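Local coordinates for protein ATP grasp ligase (PDB 5IG9) that probably acts as an ATP-dependent ligase of the ATP-grasp family, joining a carboxylate to an amine or hydroxyl partner, at residues Ser68-Arg76 with Asn296-Leu304. Sequence-based numbering, arbitrary orientation.
Sequences SAVWYRRMR and NPVGEFFWL
Glu-300 takes two arginines, Arg-73 and Arg-74, whose guanidinium groups lie one over the other, nearly parallel, Arg-73 CZ 3.8 Å from Arg-74 CZ. Both stand nearly upright against the carboxylate, at 82° and 87°. The straighter bond runs from Arg-73 NH2 to Glu-300 OE1 (2.9 Å); it lies in the guanidinium plane but reaches the oxygen from above the carboxylate plane. OE2 is shared, with weak bonds from Arg-73 NH2 and from Arg-74 NH2 (3.0 Å). This sharing probably lets the two positive groups lie so close. Arg-73 NE also pairs with Asp-11, and Asn-12 with OE2, tying the network to the loop before helix 14-23. Bent at chi2 and chi3, the Arg-74 chain turns its guanidinium edge to the carbonyl oxygen of Val-298, in a type I turn from Asn-296 to Gly-299; NH1 points straight at it, though the modelled distance is too short to trust, and NH2 adds a weak bond. Val-298 CG1 rests 3.7 Å from Tyr-72 O. On the side of Arg-73 away from Arg-74, Trp-71 and Phe-301 approach from opposite directions and touch rim to rim, CZ2 to CE2 at 4.0 Å. Trp-71, its CG anti to the backbone N (chi1 -169°), presents one ring face to Arg-73 CB, and both rings pack on Ile-317 of helix 313-323. The contact thus joins the end of strand 69-72, in the Rossmann-like sheet of the pre-ATP-grasp domain, to the loop after strand 290-296, an interdomain junction consistent with the ATP-grasp fold.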
loop_
_atom_site.group_PDB
_atom_site.type_symbol
_atom_site.label_atom_id
_atom_site.label_comp_id
_atom_site.label_asym_id
_atom_site.label_seq_id
_atom_site.Cartn_x
_atom_site.Cartn_y
_atom_site.Cartn_z
ATOM N N SER A 68 -6.853 6.532 -22.329
ATOM C CA SER A 68 -5.974 5.595 -23.014
ATOM C C SER A 68 -4.681 5.322 -22.257
ATOM O O SER A 68 -4.033 4.303 -22.521
ATOM C CB SER A 68 -5.637 6.118 -24.417
ATOM O OG SER A 68 -5.001 7.384 -24.353
ATOM N N ALA A 69 -4.295 6.195 -21.330
ATOM C CA ALA A 69 -3.081 6.008 -20.549
ATOM C C ALA A 69 -3.237 6.726 -19.219
ATOM O O ALA A 69 -3.981 7.705 -19.113
ATOM C CB ALA A 69 -1.841 6.524 -21.286
ATOM N N VAL A 70 -2.525 6.228 -18.206
ATOM C CA VAL A 70 -2.545 6.796 -16.862
ATOM C C VAL A 70 -1.111 7.028 -16.407
ATOM O O VAL A 70 -0.290 6.104 -16.431
ATOM C CB VAL A 70 -3.275 5.884 -15.856
ATOM C CG1 VAL A 70 -3.241 6.505 -14.465
ATOM C CG2 VAL A 70 -4.706 5.632 -16.295
ATOM N N TRP A 71 -0.816 8.251 -15.978
ATOM C CA TRP A 71 0.461 8.580 -15.356
ATOM C C TRP A 71 0.256 8.604 -13.846
ATOM O O TRP A 71 -0.297 9.566 -13.300
ATOM C CB TRP A 71 1.001 9.915 -15.861
ATOM C CG TRP A 71 2.420 10.160 -15.448
ATOM C CD1 TRP A 71 3.327 9.223 -15.039
ATOM C CD2 TRP A 71 3.095 11.422 -15.393
ATOM N NE1 TRP A 71 4.524 9.826 -14.740
ATOM C CE2 TRP A 71 4.406 11.175 -14.947
ATOM C CE3 TRP A 71 2.716 12.738 -15.681
ATOM C CZ2 TRP A 71 5.342 12.194 -14.781
ATOM C CZ3 TRP A 71 3.646 13.747 -15.516
ATOM C CH2 TRP A 71 4.942 13.470 -15.070
ATOM N N TYR A 72 0.697 7.541 -13.177
ATOM C CA TYR A 72 0.561 7.405 -11.726
ATOM C C TYR A 72 1.678 8.221 -11.080
ATOM O O TYR A 72 2.696 7.700 -10.618
ATOM C CB TYR A 72 0.612 5.932 -11.332
ATOM C CG TYR A 72 0.190 5.628 -9.915
ATOM C CD1 TYR A 72 -1.023 6.084 -9.414
ATOM C CD2 TYR A 72 0.994 4.860 -9.085
ATOM C CE1 TYR A 72 -1.412 5.797 -8.122
ATOM C CE2 TYR A 72 0.614 4.567 -7.794
ATOM C CZ TYR A 72 -0.591 5.035 -7.316
ATOM O OH TYR A 72 -0.975 4.744 -6.026
ATOM N N ARG A 73 1.468 9.536 -11.051
ATOM C CA ARG A 73 2.526 10.494 -10.694
ATOM C C ARG A 73 2.524 10.801 -9.197
ATOM O O ARG A 73 3.364 10.287 -8.453
ATOM C CB ARG A 73 2.374 11.759 -11.546
ATOM C CG ARG A 73 3.097 13.001 -11.048
ATOM C CD ARG A 73 4.602 12.854 -11.060
ATOM N NE ARG A 73 5.232 14.065 -10.546
ATOM C CZ ARG A 73 6.537 14.207 -10.353
ATOM N NH1 ARG A 73 7.363 13.207 -10.631
ATOM N NH2 ARG A 73 7.013 15.350 -9.881
ATOM N N ARG A 74 1.582 11.630 -8.741
ATOM C CA ARG A 74 1.548 12.082 -7.356
ATOM C C ARG A 74 0.190 11.779 -6.747
ATOM O O ARG A 74 -0.847 12.015 -7.372
ATOM C CB ARG A 74 1.857 13.580 -7.250
ATOM C CG ARG A 74 3.156 13.891 -6.524
ATOM C CD ARG A 74 4.173 12.787 -6.745
ATOM N NE ARG A 74 5.541 13.285 -6.724
ATOM C CZ ARG A 74 6.609 12.530 -6.957
ATOM N NH1 ARG A 74 6.463 11.240 -7.225
ATOM N NH2 ARG A 74 7.820 13.063 -6.924
ATOM N N MET A 75 0.199 11.261 -5.523
ATOM C CA MET A 75 -1.017 10.816 -4.848
ATOM C C MET A 75 -1.139 11.557 -3.521
ATOM O O MET A 75 -0.557 11.142 -2.515
ATOM C CB MET A 75 -0.997 9.305 -4.642
ATOM C CG MET A 75 -0.907 8.502 -5.931
ATOM S SD MET A 75 0.718 8.529 -6.720
ATOM C CE MET A 75 1.757 7.912 -5.400
ATOM N N ARG A 76 -1.903 12.651 -3.515
ATOM C CA ARG A 76 -2.135 13.417 -2.296
ATOM C C ARG A 76 -3.628 13.509 -2.000
ATOM O O ARG A 76 -4.194 14.605 -1.976
ATOM C CB ARG A 76 -1.519 14.811 -2.416
ATOM C CG ARG A 76 -0.031 14.801 -2.724
ATOM C CD ARG A 76 0.742 14.058 -1.651
ATOM N NE ARG A 76 2.098 13.747 -2.086
ATOM C CZ ARG A 76 3.146 14.538 -1.891
ATOM N NH1 ARG A 76 2.997 15.696 -1.260
ATOM N NH2 ARG A 76 4.344 14.171 -2.326
ATOM N N ASN A 296 13.163 4.368 -6.629
ATOM C CA ASN A 296 11.901 4.995 -6.264
ATOM C C ASN A 296 10.995 5.019 -7.484
ATOM O O ASN A 296 11.264 5.773 -8.432
ATOM C CB ASN A 296 12.129 6.409 -5.733
ATOM C CG ASN A 296 10.861 7.045 -5.198
ATOM O OD1 ASN A 296 9.806 6.411 -5.136
ATOM N ND2 ASN A 296 10.960 8.305 -4.792
ATOM N N PRO A 297 9.920 4.227 -7.513
ATOM C CA PRO A 297 9.076 4.169 -8.717
ATOM C C PRO A 297 8.384 5.479 -9.056
ATOM O O PRO A 297 7.813 5.584 -10.149
ATOM C CB PRO A 297 8.051 3.076 -8.378
ATOM C CG PRO A 297 8.678 2.285 -7.275
ATOM C CD PRO A 297 9.482 3.268 -6.486
ATOM N N VAL A 298 8.410 6.473 -8.168
ATOM C CA VAL A 298 7.793 7.768 -8.439
ATOM C C VAL A 298 8.762 8.890 -8.082
ATOM O O VAL A 298 8.344 9.998 -7.730
ATOM C CB VAL A 298 6.466 7.929 -7.673
ATOM C CG1 VAL A 298 5.412 6.962 -8.202
ATOM C CG2 VAL A 298 6.684 7.719 -6.182
ATOM N N GLY A 299 10.060 8.611 -8.172
ATOM C CA GLY A 299 11.050 9.625 -7.883
ATOM C C GLY A 299 11.047 10.745 -8.904
ATOM O O GLY A 299 10.602 10.594 -10.045
ATOM N N GLU A 300 11.568 11.889 -8.468
ATOM C CA GLU A 300 11.559 13.099 -9.273
ATOM C C GLU A 300 12.557 12.997 -10.422
ATOM O O GLU A 300 13.413 12.111 -10.465
ATOM C CB GLU A 300 11.877 14.321 -8.408
ATOM C CG GLU A 300 10.729 14.780 -7.528
ATOM C CD GLU A 300 9.662 15.517 -8.309
ATOM O OE1 GLU A 300 9.851 15.723 -9.530
ATOM O OE2 GLU A 300 8.636 15.892 -7.704
ATOM N N PHE A 301 12.431 13.922 -11.369
ATOM C CA PHE A 301 13.325 13.912 -12.517
ATOM C C PHE A 301 13.524 15.320 -13.054
ATOM O O PHE A 301 14.453 15.561 -13.828
ATOM C CB PHE A 301 12.766 12.992 -13.616
ATOM C CG PHE A 301 11.501 13.505 -14.261
ATOM C CD1 PHE A 301 11.559 14.334 -15.370
ATOM C CD2 PHE A 301 10.253 13.129 -13.782
ATOM C CE1 PHE A 301 10.406 14.799 -15.977
ATOM C CE2 PHE A 301 9.090 13.589 -14.389
ATOM C CZ PHE A 301 9.167 14.425 -15.487
ATOM N N PHE A 302 12.653 16.250 -12.649
ATOM C CA PHE A 302 12.657 17.578 -13.250
ATOM C C PHE A 302 13.974 18.307 -13.016
ATOM O O PHE A 302 14.392 19.107 -13.861
ATOM C CB PHE A 302 11.477 18.393 -12.711
ATOM C CG PHE A 302 11.749 19.065 -11.400
ATOM C CD1 PHE A 302 11.689 18.357 -10.215
ATOM C CD2 PHE A 302 12.062 20.412 -11.356
ATOM C CE1 PHE A 302 11.946 18.980 -9.009
ATOM C CE2 PHE A 302 12.318 21.038 -10.160
ATOM C CZ PHE A 302 12.260 20.325 -8.983
ATOM N N TRP A 303 14.648 18.048 -11.892
ATOM C CA TRP A 303 15.888 18.766 -11.624
ATOM C C TRP A 303 17.059 18.239 -12.438
ATOM O O TRP A 303 18.140 18.835 -12.386
ATOM C CB TRP A 303 16.221 18.726 -10.131
ATOM C CG TRP A 303 16.186 17.363 -9.519
ATOM C CD1 TRP A 303 15.106 16.741 -8.967
ATOM C CD2 TRP A 303 17.288 16.456 -9.374
ATOM N NE1 TRP A 303 15.461 15.501 -8.498
ATOM C CE2 TRP A 303 16.795 15.303 -8.733
ATOM C CE3 TRP A 303 18.642 16.507 -9.726
ATOM C CZ2 TRP A 303 17.606 14.208 -8.439
ATOM C CZ3 TRP A 303 19.445 15.420 -9.432
ATOM C CH2 TRP A 303 18.925 14.285 -8.797
ATOM N N LEU A 304 16.875 17.145 -13.173
ATOM C CA LEU A 304 17.849 16.688 -14.154
ATOM C C LEU A 304 17.529 17.165 -15.562
ATOM O O LEU A 304 18.358 16.995 -16.463
ATOM C CB LEU A 304 17.936 15.159 -14.149
ATOM C CG LEU A 304 18.703 14.504 -13.002
ATOM C CD1 LEU A 304 18.730 13.002 -13.196
ATOM C CD2 LEU A 304 20.115 15.059 -12.926
#